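Local coordinates for probable sulfate-binding lipoprotein SubI (Mycobacterium tuberculosis, PDB 6DDN) that probably binds sulfate outside the cytoplasmic membrane and hands it on for uptake into the cell, at residues 53-58 against 103-108; 121-126 against 268-273; 60-65 against 86-91; 236-241 against 296-301; 169-174 against 212-217. All coordinates share one frame; numbering follows the deposited sequence.

Interaction 1: 53-58 against 103-108; sequences SITLVA and PADLVN
Asp105 crosses Thr55 at about a right angle, side chain against side chain, and its carboxylate turns back onto the neighbouring strand. OD2 of Asp105 accepts the N-H of Thr55 at an N-to-OD2 distance of 2.8 Å, met on the anti side and 16° out of the carboxylate plane. CG of Asp105 stands beside its own backbone N (chi1 -59°), which also brings OD2 to 3.3 Å from Ile54 CA; OD1 is engaged by Ser271 OG. The carbonyl O of Thr55 grips in return, accepting from Asp105 N at 2.8 Å and from Leu106 N at 3.1 Å. Beyond this point strands 53-58 and 106-108 pair in parallel, with 23° between their axes. Leu56 and Leu106 share one face of the sheet, where Leu56 CD1 reaches Leu106 CB at 3.7 Å. Ile54 CD1 meets Leu106 CD1 at 4.1 Å, and Phe280 of helix 274-284 packs on both of these residues. Val57 belongs to the other face; its CG2 lies 3.6 Å from Ala104 CB. Where regular pairing begins, a carboxylate thus replaces a main-chain acceptor, and its bond from Thr55 N probably helps to fix the start of the pairing in this largely buried part of the alpha/beta sheet.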
# COMPACT_ATOMS: atom_id res chain seq x y z
N SER A 53 -12.55 -21.23 10.06
CA SER A 53 -12.74 -19.84 9.66
C SER A 53 -11.55 -19.01 10.12
O SER A 53 -11.15 -19.09 11.29
CB SER A 53 -14.04 -19.29 10.26
OG SER A 53 -14.27 -17.96 9.84
N ILE A 54 -10.99 -18.22 9.20
CA ILE A 54 -9.88 -17.32 9.51
C ILE A 54 -10.27 -15.91 9.09
O ILE A 54 -11.04 -15.71 8.14
CB ILE A 54 -8.57 -17.75 8.82
CG1 ILE A 54 -8.78 -17.94 7.32
CG2 ILE A 54 -8.02 -19.02 9.46
CD1 ILE A 54 -7.50 -18.17 6.54
N THR A 55 -9.74 -14.93 9.81
CA THR A 55 -10.05 -13.53 9.57
C THR A 55 -8.79 -12.77 9.18
O THR A 55 -7.79 -12.81 9.90
CB THR A 55 -10.67 -12.88 10.82
OG1 THR A 55 -11.95 -13.48 11.08
CG2 THR A 55 -10.84 -11.39 10.61
N LEU A 56 -8.86 -12.09 8.04
CA LEU A 56 -7.77 -11.23 7.58
C LEU A 56 -8.13 -9.78 7.87
O LEU A 56 -9.13 -9.27 7.35
CB LEU A 56 -7.52 -11.43 6.08
CG LEU A 56 -6.56 -10.41 5.47
CD1 LEU A 56 -5.15 -10.59 6.01
CD2 LEU A 56 -6.56 -10.51 3.96
N VAL A 57 -7.33 -9.13 8.70
CA VAL A 57 -7.45 -7.70 8.95
C VAL A 57 -6.44 -7.01 8.05
O VAL A 57 -5.23 -7.06 8.31
CB VAL A 57 -7.23 -7.36 10.43
CG1 VAL A 57 -7.17 -5.85 10.63
CG2 VAL A 57 -8.33 -7.97 11.29
N ALA A 58 -6.93 -6.38 6.99
CA ALA A 58 -6.07 -5.75 6.00
C ALA A 58 -6.31 -4.25 5.97
O ALA A 58 -7.25 -3.73 6.59
CB ALA A 58 -6.31 -6.35 4.60
N PRO A 103 -10.23 -9.34 16.73
CA PRO A 103 -9.92 -10.70 16.26
C PRO A 103 -9.25 -10.66 14.90
O PRO A 103 -9.70 -9.98 13.98
CB PRO A 103 -11.29 -11.38 16.21
CG PRO A 103 -12.26 -10.25 16.05
CD PRO A 103 -11.68 -9.11 16.84
N ALA A 104 -8.15 -11.41 14.78
CA ALA A 104 -7.41 -11.47 13.54
C ALA A 104 -6.60 -12.76 13.52
O ALA A 104 -6.03 -13.15 14.54
CB ALA A 104 -6.48 -10.26 13.37
N ASP A 105 -6.58 -13.41 12.36
CA ASP A 105 -5.69 -14.54 12.14
C ASP A 105 -4.54 -14.20 11.20
O ASP A 105 -3.50 -14.86 11.25
CB ASP A 105 -6.47 -15.73 11.58
CG ASP A 105 -7.59 -16.18 12.51
OD1 ASP A 105 -7.30 -16.89 13.50
OD2 ASP A 105 -8.76 -15.82 12.25
N LEU A 106 -4.70 -13.18 10.36
CA LEU A 106 -3.64 -12.68 9.50
C LEU A 106 -3.75 -11.17 9.40
O LEU A 106 -4.84 -10.61 9.41
CB LEU A 106 -3.70 -13.28 8.09
CG LEU A 106 -3.28 -14.74 7.92
CD1 LEU A 106 -4.47 -15.58 7.50
CD2 LEU A 106 -2.16 -14.84 6.91
N VAL A 107 -2.59 -10.52 9.29
CA VAL A 107 -2.52 -9.08 9.10
C VAL A 107 -1.87 -8.82 7.75
O VAL A 107 -0.93 -9.52 7.36
CB VAL A 107 -1.75 -8.38 10.23
CG1 VAL A 107 -2.66 -8.18 11.42
CG2 VAL A 107 -0.52 -9.19 10.62
N ASN A 108 -2.38 -7.81 7.04
CA ASN A 108 -1.80 -7.36 5.78
C ASN A 108 -1.97 -5.84 5.76
O ASN A 108 -3.05 -5.34 5.47
CB ASN A 108 -2.47 -8.01 4.58
CG ASN A 108 -2.04 -7.40 3.26
OD1 ASN A 108 -2.87 -7.03 2.44
ND2 ASN A 108 -0.74 -7.29 3.07

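Interaction 2: 121-126 against 268-273. With SO4 (sulfate ion), chain F; ACT (acetate ion), chain I.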
# COMPACT_ATOMS: atom_id res chain seq x y z
N ALA A 121 3.58 -5.75 20.56
CA ALA A 121 2.48 -6.13 21.43
C ALA A 121 2.33 -7.64 21.55
O ALA A 121 1.35 -8.11 22.15
CB ALA A 121 1.18 -5.51 20.93
N GLY A 122 3.26 -8.42 21.00
CA GLY A 122 3.17 -9.87 21.07
C GLY A 122 2.13 -10.50 20.18
O GLY A 122 1.88 -11.70 20.30
N LYS A 123 1.52 -9.73 19.28
CA LYS A 123 0.48 -10.25 18.40
C LYS A 123 1.04 -10.89 17.14
O LYS A 123 0.41 -11.79 16.57
CB LYS A 123 -0.50 -9.14 18.01
CG LYS A 123 -1.20 -8.50 19.19
CD LYS A 123 -2.40 -9.33 19.63
CE LYS A 123 -3.14 -8.65 20.77
NZ LYS A 123 -4.34 -9.41 21.19
N VAL A 124 2.21 -10.45 16.68
CA VAL A 124 2.88 -11.02 15.52
C VAL A 124 4.25 -11.50 15.97
O VAL A 124 5.03 -10.72 16.54
CB VAL A 124 3.00 -10.02 14.37
CG1 VAL A 124 4.06 -10.47 13.38
CG2 VAL A 124 1.66 -9.87 13.66
N ASP A 125 4.53 -12.78 15.74
CA ASP A 125 5.85 -13.34 16.03
C ASP A 125 6.91 -12.57 15.24
O ASP A 125 6.66 -12.08 14.14
CB ASP A 125 5.88 -14.83 15.69
CG ASP A 125 7.25 -15.47 15.89
OD1 ASP A 125 7.31 -16.50 16.59
OD2 ASP A 125 8.26 -14.97 15.35
N LYS A 126 8.10 -12.47 15.83
CA LYS A 126 9.18 -11.70 15.21
C LYS A 126 9.75 -12.38 13.97
O LYS A 126 10.42 -11.71 13.17
CB LYS A 126 10.28 -11.45 16.23
CG LYS A 126 9.79 -11.37 17.67
CD LYS A 126 10.86 -11.83 18.65
CE LYS A 126 10.34 -11.80 20.07
NZ LYS A 126 9.07 -12.57 20.22
N VAL A 268 -1.00 -13.77 12.53
CA VAL A 268 -1.21 -13.29 13.90
C VAL A 268 -0.87 -14.42 14.86
O VAL A 268 -1.43 -15.52 14.77
CB VAL A 268 -2.65 -12.80 14.10
CG1 VAL A 268 -3.01 -12.80 15.58
CG2 VAL A 268 -2.82 -11.42 13.50
N ALA A 269 0.06 -14.16 15.79
CA ALA A 269 0.53 -15.20 16.69
C ALA A 269 -0.56 -15.66 17.65
O ALA A 269 -0.62 -16.84 18.00
CB ALA A 269 1.75 -14.71 17.47
N THR A 270 -1.44 -14.75 18.07
CA THR A 270 -2.48 -15.08 19.04
C THR A 270 -3.68 -15.79 18.43
O THR A 270 -4.73 -15.87 19.07
CB THR A 270 -2.95 -13.80 19.75
OG1 THR A 270 -3.54 -12.92 18.79
CG2 THR A 270 -1.78 -13.11 20.40
N SER A 271 -3.55 -16.31 17.21
CA SER A 271 -4.67 -16.93 16.53
C SER A 271 -4.74 -18.42 16.84
O SER A 271 -3.71 -19.10 16.93
CB SER A 271 -4.57 -16.73 15.02
OG SER A 271 -5.23 -17.77 14.33
N THR A 272 -5.96 -18.92 16.99
CA THR A 272 -6.23 -20.33 17.24
C THR A 272 -6.33 -21.14 15.96
O THR A 272 -6.91 -22.24 15.98
CB THR A 272 -7.51 -20.48 18.06
OG1 THR A 272 -8.64 -20.14 17.25
CG2 THR A 272 -7.48 -19.56 19.27
N HIS A 273 -5.79 -20.64 14.85
CA HIS A 273 -5.93 -21.28 13.55
C HIS A 273 -4.64 -21.20 12.76
O HIS A 273 -4.65 -21.04 11.53
CB HIS A 273 -7.07 -20.65 12.73
CG HIS A 273 -8.42 -20.81 13.35
ND1 HIS A 273 -8.95 -22.04 13.68
CD2 HIS A 273 -9.35 -19.89 13.70
CE1 HIS A 273 -10.15 -21.87 14.20
NE2 HIS A 273 -10.42 -20.58 14.22
S SO4 F . -6.54 -24.86 12.02
O1 SO4 F . -7.47 -23.95 12.68
O2 SO4 F . -7.30 -25.93 11.39
O3 SO4 F . -5.78 -24.14 11.01
O4 SO4 F . -5.62 -25.42 13.01
C ACT I . -9.02 -16.00 17.13
O ACT I . -8.60 -17.11 16.69
OXT ACT I . -8.56 -14.84 16.93
CH3 ACT I . -10.28 -16.06 18.06
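Lys123 and Ala269 join two irregular loops through one main-chain hydrogen bond, Ala269 N to Lys123 O. The modelled N-to-O separation is unusually short, so its exact length is doubtful. The backbones come nearest at Val124 and Ala269, whose CA atoms are 4.9 Å apart. Gly122, at phi 74°, closes helix 113-120 in a Schellman motif, while residues 268-271 form a type I turn. Ala269 CB points at the other loop and sits 3.8 Å from Asp125 N. The Lys123 chain bends at chi2 (-82°), which lays its CD against both branches of Thr270, 3.9 Å from OG1 and equally far from CG2. Farther along, Ser271 OG accepts from His273 N at 3.0 Å, an ST turn leading into helix 274-284. His273 ND1 donates at 2.6 Å, near the ring plane, to O1 of a sulfate at the start of that helix (chain F); Ala276 N binds the same ion, which probably came from the crystallisation liquor. Across the loops themselves the contact rests on one backbone bond and small aliphatic packing, with no ion pair between them, so the join depends on main-chain position more than on side-chain charge.

Interaction 3: 60-65 against 86-91; sequences AVPEPG and TSYGAS. With SO4 (sulfate ion), chain C.
One face of the Tyr88 ring carries CB of Glu63 in a CH-pi contact: CB is 3.8 Å from the ring centroid and 20° off its normal, displaced toward the rim. The contact ties strand 83-88 to the start of helix 63-74 within a beta-alpha-beta unit whose first strand is 53-58. Glu63 CG runs out past the rim, 3.6 Å from Tyr88 CE2, then the chain bends at chi2 (-88°), and the carboxylate stands 85° to the ring plane. Pro62 slides past the same ring in the opposite sense, its CD 3.8 Å from Tyr88 CD1 in an oblique approach, while Trp66 of the helix also touches Tyr88. Beyond the ring the two loops converge at Ala60 and Gly89. Ala60 N is 2.9 Å from Gly89 O, but the angle is too poor for a hydrogen bond; the N-H instead donates to sulfate O1, with 3.0 Å between Ala60 N and O1. Ser175 OG, Ser177 N, Gly218 N and Tyr236 OH bind the same ion, consistent with a sulfate site between the lobes of a type II periplasmic binding protein. CB of Ser91 lies 3.4 Å from both O1 and O4 of the ion.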
# COMPACT_ATOMS: atom_id res chain seq x y z
N ALA A 60 -6.64 -0.49 3.62
CA ALA A 60 -7.83 0.08 3.01
C ALA A 60 -8.04 -0.32 1.55
O ALA A 60 -9.17 -0.25 1.07
CB ALA A 60 -7.80 1.60 3.11
N VAL A 61 -7.00 -0.72 0.83
CA VAL A 61 -7.14 -0.90 -0.61
C VAL A 61 -6.76 -2.27 -1.19
O VAL A 61 -6.82 -2.41 -2.42
CB VAL A 61 -6.33 0.18 -1.36
CG1 VAL A 61 -6.73 1.58 -0.88
CG2 VAL A 61 -4.85 -0.05 -1.18
N PRO A 62 -6.37 -3.30 -0.43
CA PRO A 62 -5.91 -4.53 -1.08
C PRO A 62 -7.02 -5.49 -1.48
O PRO A 62 -6.71 -6.58 -1.98
CB PRO A 62 -5.00 -5.15 -0.01
CG PRO A 62 -5.71 -4.84 1.24
CD PRO A 62 -6.36 -3.48 1.04
N GLU A 63 -8.28 -5.11 -1.30
CA GLU A 63 -9.39 -6.03 -1.56
C GLU A 63 -9.41 -6.61 -2.97
O GLU A 63 -9.70 -7.81 -3.10
CB GLU A 63 -10.72 -5.32 -1.27
CG GLU A 63 -11.95 -6.21 -1.43
CD GLU A 63 -12.49 -6.20 -2.85
OE1 GLU A 63 -12.08 -5.33 -3.64
OE2 GLU A 63 -13.32 -7.07 -3.18
N PRO A 64 -9.16 -5.85 -4.05
CA PRO A 64 -9.22 -6.46 -5.39
C PRO A 64 -8.33 -7.67 -5.56
O PRO A 64 -8.68 -8.59 -6.32
CB PRO A 64 -8.80 -5.31 -6.31
CG PRO A 64 -9.23 -4.10 -5.58
CD PRO A 64 -8.95 -4.39 -4.14
N GLY A 65 -7.19 -7.71 -4.88
CA GLY A 65 -6.33 -8.88 -4.96
C GLY A 65 -6.77 -9.98 -4.02
O GLY A 65 -6.73 -11.16 -4.37
N THR A 86 -12.78 -11.01 5.76
CA THR A 86 -11.89 -9.90 5.46
C THR A 86 -12.35 -8.64 6.18
O THR A 86 -13.54 -8.46 6.46
CB THR A 86 -11.82 -9.64 3.96
OG1 THR A 86 -13.13 -9.39 3.45
CG2 THR A 86 -11.23 -10.85 3.24
N SER A 87 -11.39 -7.78 6.49
CA SER A 87 -11.67 -6.50 7.15
C SER A 87 -10.68 -5.47 6.63
O SER A 87 -9.47 -5.61 6.84
CB SER A 87 -11.56 -6.63 8.67
OG SER A 87 -11.79 -5.38 9.30
N TYR A 88 -11.19 -4.45 5.94
CA TYR A 88 -10.37 -3.41 5.34
C TYR A 88 -10.67 -2.07 6.01
O TYR A 88 -11.82 -1.76 6.33
CB TYR A 88 -10.62 -3.31 3.84
CG TYR A 88 -10.55 -4.63 3.12
CD1 TYR A 88 -9.33 -5.18 2.74
CD2 TYR A 88 -11.71 -5.34 2.82
CE1 TYR A 88 -9.27 -6.40 2.08
CE2 TYR A 88 -11.66 -6.55 2.16
CZ TYR A 88 -10.44 -7.08 1.80
OH TYR A 88 -10.40 -8.29 1.14
N GLY A 89 -9.62 -1.28 6.20
CA GLY A 89 -9.76 0.04 6.78
C GLY A 89 -8.43 0.74 6.79
O GLY A 89 -7.44 0.23 6.26
N ALA A 90 -8.41 1.92 7.41
CA ALA A 90 -7.16 2.66 7.57
C ALA A 90 -6.09 1.78 8.19
O ALA A 90 -6.34 1.12 9.21
CB ALA A 90 -7.40 3.91 8.43
N SER A 91 -4.91 1.77 7.57
CA SER A 91 -3.88 0.80 7.94
C SER A 91 -3.51 0.90 9.41
O SER A 91 -3.54 -0.10 10.14
CB SER A 91 -2.64 1.01 7.06
OG SER A 91 -1.72 -0.05 7.22
S SO4 C . -4.28 2.77 3.82
O1 SO4 C . -4.94 1.75 4.63
O2 SO4 C . -4.35 2.38 2.41
O3 SO4 C . -4.94 4.06 4.00
O4 SO4 C . -2.88 2.88 4.23

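Interaction 4: 236-241 against 296-301; sequences YENEAI and AGFRPV. With SO4 (sulfate ion), chain C.
Arg299 grips Glu237 side-on with two nitrogens in a salt bridge. NE donates to OE1 of Glu237 at 2.7 Å, and NH2 donates to OE2 of Glu237 at 3.1 Å, both bonds nearly straight. Both oxygens lie in the guanidinium plane and are met on their syn sides, although the carboxylate plane is turned 31° from that of the guanidinium. An extended Glu237 chain, with CG anti to the backbone N (chi1 -172°), carries the acid out to the arginine, whose NH2 also reaches Pro314 O. A water donates to Glu237 OE1 at 2.8 Å and bridges to Gly297 O. Next to the salt bridge, Asn238 stacks its amide on the Phe298 ring, the planes nearly parallel: CB of Asn238 sits 3.6 Å from the ring centroid and CG of Asn238 3.3 Å from Phe298 CE2. Trp293 and Phe138 meet this ring edge-to-face. Gly297 ends helix 287-295 in a Schellman motif, and Ile241 CD1 packs 3.9 Å from its CA. Tyr236, at the N-cap of helix 237-245, donates through OH to sulfate O2 at 2.8 Å and is also bonded to Ser110 OG. The arrangement thus sets the N-terminal end of helix 237-245 against the C-terminal end of helix 287-295; the buried acid, paired with arginine and placed in the first helical turn, is probably held firmly in its ionised form.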
# COMPACT_ATOMS: atom_id res chain seq x y z
N TYR A 236 -1.92 4.44 -4.47
CA TYR A 236 -1.25 3.26 -4.98
C TYR A 236 -1.55 3.09 -6.47
O TYR A 236 -2.62 3.47 -6.95
CB TYR A 236 -1.69 1.99 -4.25
CG TYR A 236 -1.70 2.05 -2.73
CD1 TYR A 236 -2.74 2.66 -2.05
CD2 TYR A 236 -0.70 1.44 -1.99
CE1 TYR A 236 -2.76 2.69 -0.67
CE2 TYR A 236 -0.71 1.47 -0.61
CZ TYR A 236 -1.75 2.10 0.05
OH TYR A 236 -1.76 2.12 1.42
N GLU A 237 -0.60 2.50 -7.19
CA GLU A 237 -0.86 2.13 -8.57
C GLU A 237 -1.95 1.06 -8.66
O GLU A 237 -2.73 1.05 -9.61
CB GLU A 237 0.43 1.63 -9.22
CG GLU A 237 0.34 1.39 -10.72
CD GLU A 237 1.47 0.52 -11.22
OE1 GLU A 237 1.87 -0.42 -10.49
OE2 GLU A 237 1.96 0.77 -12.34
N ASN A 238 -2.03 0.17 -7.67
CA ASN A 238 -3.09 -0.82 -7.66
C ASN A 238 -4.45 -0.17 -7.45
O ASN A 238 -5.45 -0.61 -8.03
CB ASN A 238 -2.83 -1.88 -6.60
CG ASN A 238 -2.53 -1.29 -5.23
OD1 ASN A 238 -1.38 -1.20 -4.82
ND2 ASN A 238 -3.58 -0.89 -4.52
N GLU A 239 -4.50 0.88 -6.63
CA GLU A 239 -5.77 1.55 -6.37
C GLU A 239 -6.23 2.33 -7.60
O GLU A 239 -7.43 2.41 -7.88
CB GLU A 239 -5.66 2.46 -5.15
CG GLU A 239 -6.92 3.26 -4.84
CD GLU A 239 -7.96 2.46 -4.07
OE1 GLU A 239 -8.72 3.08 -3.29
OE2 GLU A 239 -8.03 1.22 -4.23
N ALA A 240 -5.29 2.92 -8.34
CA ALA A 240 -5.66 3.59 -9.58
C ALA A 240 -6.18 2.59 -10.60
O ALA A 240 -7.18 2.85 -11.29
CB ALA A 240 -4.45 4.35 -10.14
N ILE A 241 -5.52 1.43 -10.71
CA ILE A 241 -5.96 0.40 -11.64
C ILE A 241 -7.35 -0.10 -11.26
O ILE A 241 -8.22 -0.29 -12.12
CB ILE A 241 -4.94 -0.75 -11.68
CG1 ILE A 241 -3.65 -0.29 -12.35
CG2 ILE A 241 -5.51 -1.96 -12.39
CD1 ILE A 241 -2.49 -1.24 -12.17
N ALA A 296 -4.51 -8.49 -10.63
CA ALA A 296 -5.32 -7.54 -9.89
C ALA A 296 -4.71 -6.15 -9.81
O ALA A 296 -5.34 -5.24 -9.26
CB ALA A 296 -5.58 -8.07 -8.47
N GLY A 297 -3.50 -5.96 -10.34
CA GLY A 297 -2.87 -4.66 -10.33
C GLY A 297 -1.83 -4.46 -9.26
O GLY A 297 -1.31 -3.34 -9.13
N PHE A 298 -1.50 -5.49 -8.49
CA PHE A 298 -0.48 -5.40 -7.44
C PHE A 298 0.81 -6.01 -7.96
O PHE A 298 0.79 -7.11 -8.54
CB PHE A 298 -0.94 -6.11 -6.17
CG PHE A 298 -2.24 -5.59 -5.61
CD1 PHE A 298 -3.46 -5.98 -6.15
CD2 PHE A 298 -2.25 -4.71 -4.54
CE1 PHE A 298 -4.65 -5.50 -5.64
CE2 PHE A 298 -3.44 -4.23 -4.02
CZ PHE A 298 -4.64 -4.62 -4.58
N ARG A 299 1.92 -5.32 -7.75
CA ARG A 299 3.19 -5.78 -8.29
C ARG A 299 3.70 -6.98 -7.51
O ARG A 299 3.94 -6.86 -6.30
CB ARG A 299 4.20 -4.64 -8.27
CG ARG A 299 3.99 -3.66 -9.41
CD ARG A 299 4.68 -2.33 -9.18
NE ARG A 299 4.37 -1.39 -10.25
CZ ARG A 299 5.27 -0.93 -11.12
NH1 ARG A 299 6.54 -1.31 -11.04
NH2 ARG A 299 4.89 -0.08 -12.07
N PRO A 300 3.88 -8.13 -8.14
CA PRO A 300 4.29 -9.33 -7.40
C PRO A 300 5.78 -9.31 -7.08
O PRO A 300 6.58 -8.62 -7.71
CB PRO A 300 3.95 -10.47 -8.36
CG PRO A 300 4.13 -9.85 -9.71
CD PRO A 300 3.67 -8.41 -9.57
N VAL A 301 6.14 -10.11 -6.07
CA VAL A 301 7.54 -10.25 -5.66
C VAL A 301 8.20 -11.47 -6.30
O VAL A 301 9.44 -11.56 -6.26
CB VAL A 301 7.68 -10.33 -4.13
CG1 VAL A 301 7.15 -9.05 -3.49
CG2 VAL A 301 6.95 -11.54 -3.58
S SO4 C . -4.28 2.77 3.82
O1 SO4 C . -4.94 1.75 4.63
O2 SO4 C . -4.35 2.38 2.41
O3 SO4 C . -4.94 4.06 4.00
O4 SO4 C . -2.88 2.88 4.23
O HOH W 1 0.69 -1.93 -8.45

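Interaction 5: 169-174 against 212-217; sequences TPSPLS and KLRPGS
Arg214 extends from CB along Ser171 and ends with one guanidinium face against Pro172 CD. From CB the chain runs through CG, and bends at chi2 (-61°) and chi3 lay CD 3.8 Å from both CA and CB of Ser171. NE passes 3.8 Å from Ser171 OG. CZ then meets Pro172 CD at 3.4 Å, that methylene offset toward the guanidinium rim; NH2 also lies beside the proline ring, and NH1 is 3.3 Å from Pro170 O. Next to this flat packing, the backbones are pinned by Ser171 N, which donates to Pro215 O at 2.9 Å. Ser174 OG donates to Gly216 O at 2.7 Å, in the carbonyl plane and on a lone pair; chi1 of 51° sets this hydroxyl between its own backbone N and carbonyl carbon. Beside the Ser171 bond, Pro215 CG rests 3.7 Å from Pro170 CA. A water donates to Leu213 O at 2.8 Å and accepts a weak bond from Thr169 N. Ser217 caps helix 218-227, and the loop 169-174 leads to helix 177-190; Gly218 N and Ser177 N both donate to a bound sulfate next to Ser217, consistent with the helix N-termini that form anion sites in periplasmic binding proteins.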
# COMPACT_ATOMS: atom_id res chain seq x y z
N THR A 169 -4.71 13.46 -0.48
CA THR A 169 -3.86 12.45 0.14
C THR A 169 -4.32 12.26 1.58
O THR A 169 -4.69 13.25 2.23
CB THR A 169 -2.37 12.84 0.10
OG1 THR A 169 -1.59 11.85 0.77
CG2 THR A 169 -2.15 14.20 0.75
N PRO A 170 -4.33 11.03 2.09
CA PRO A 170 -4.87 10.80 3.44
C PRO A 170 -3.96 11.29 4.56
O PRO A 170 -2.93 11.92 4.31
CB PRO A 170 -5.03 9.27 3.48
CG PRO A 170 -4.04 8.76 2.51
CD PRO A 170 -3.99 9.77 1.40
N SER A 171 -4.36 11.00 5.80
CA SER A 171 -3.68 11.44 7.01
C SER A 171 -2.66 10.40 7.46
O SER A 171 -2.99 9.21 7.51
CB SER A 171 -4.69 11.67 8.13
OG SER A 171 -4.08 12.28 9.25
N PRO A 172 -1.43 10.80 7.78
CA PRO A 172 -0.43 9.82 8.22
C PRO A 172 -0.70 9.25 9.60
O PRO A 172 0.01 8.32 10.02
CB PRO A 172 0.89 10.61 8.20
CG PRO A 172 0.57 11.92 7.51
CD PRO A 172 -0.88 12.16 7.76
N LEU A 173 -1.69 9.77 10.32
CA LEU A 173 -2.01 9.24 11.64
C LEU A 173 -2.71 7.90 11.54
O LEU A 173 -2.51 7.01 12.37
CB LEU A 173 -2.86 10.23 12.41
CG LEU A 173 -2.24 11.57 12.80
CD1 LEU A 173 -2.87 12.09 14.08
CD2 LEU A 173 -0.73 11.44 12.97
N SER A 174 -3.56 7.73 10.52
CA SER A 174 -4.36 6.53 10.37
C SER A 174 -4.02 5.71 9.13
O SER A 174 -4.33 4.52 9.10
CB SER A 174 -5.85 6.89 10.32
OG SER A 174 -6.09 7.91 9.37
N LYS A 212 -5.76 20.26 1.93
CA LYS A 212 -6.70 20.72 2.95
C LYS A 212 -7.55 19.59 3.51
O LYS A 212 -7.79 19.55 4.72
CB LYS A 212 -7.61 21.82 2.39
CG LYS A 212 -8.61 22.37 3.40
CD LYS A 212 -7.90 22.98 4.60
CE LYS A 212 -8.78 23.99 5.30
NZ LYS A 212 -10.15 23.45 5.54
N LEU A 213 -8.01 18.68 2.66
CA LEU A 213 -8.74 17.51 3.12
C LEU A 213 -7.79 16.49 3.74
O LEU A 213 -6.66 16.32 3.27
CB LEU A 213 -9.52 16.88 1.97
CG LEU A 213 -10.57 17.77 1.30
CD1 LEU A 213 -11.28 17.01 0.18
CD2 LEU A 213 -11.57 18.28 2.32
N ARG A 214 -8.25 15.83 4.79
CA ARG A 214 -7.45 14.83 5.51
C ARG A 214 -8.27 13.56 5.67
O ARG A 214 -8.71 13.22 6.78
CB ARG A 214 -7.01 15.37 6.88
CG ARG A 214 -5.64 16.04 6.92
CD ARG A 214 -4.49 15.11 6.53
NE ARG A 214 -3.27 15.43 7.27
CZ ARG A 214 -2.03 15.25 6.80
NH1 ARG A 214 -1.84 14.74 5.59
NH2 ARG A 214 -0.99 15.57 7.56
N PRO A 215 -8.49 12.82 4.58
CA PRO A 215 -9.23 11.56 4.69
C PRO A 215 -8.43 10.52 5.49
O PRO A 215 -7.21 10.56 5.56
CB PRO A 215 -9.41 11.12 3.24
CG PRO A 215 -8.32 11.80 2.50
CD PRO A 215 -8.11 13.11 3.19
N GLY A 216 -9.17 9.58 6.08
CA GLY A 216 -8.56 8.63 6.99
C GLY A 216 -7.74 7.55 6.33
O GLY A 216 -6.79 7.04 6.93
N SER A 217 -8.09 7.18 5.10
CA SER A 217 -7.41 6.08 4.43
C SER A 217 -7.33 6.36 2.94
O SER A 217 -8.00 7.25 2.41
CB SER A 217 -8.12 4.75 4.70
OG SER A 217 -9.42 4.73 4.13
O HOH W 2 -6.33 16.17 0.52

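Interactions 1 and 4 are the buried contacts and reach the same sheet, but the first is parallel strand pairing with a carboxylate at its start, the second a helix-end contact with a salt bridge and an amide stacked on a ring. Interaction 2 lies nearer the surface and rests on loop backbone; it meets interaction 1 through Asp105 and Ser271. Interactions 3 and 5 are partly buried. Interaction 3 joins strand 83-88 to the start of helix 63-74 and touches interaction 4 where Val61 meets Tyr236 and Gly65 meets Phe298. Interactions 3 and 4 bind one sulfate; interaction 5 packs on 3 and brings Ser217 near the same anion.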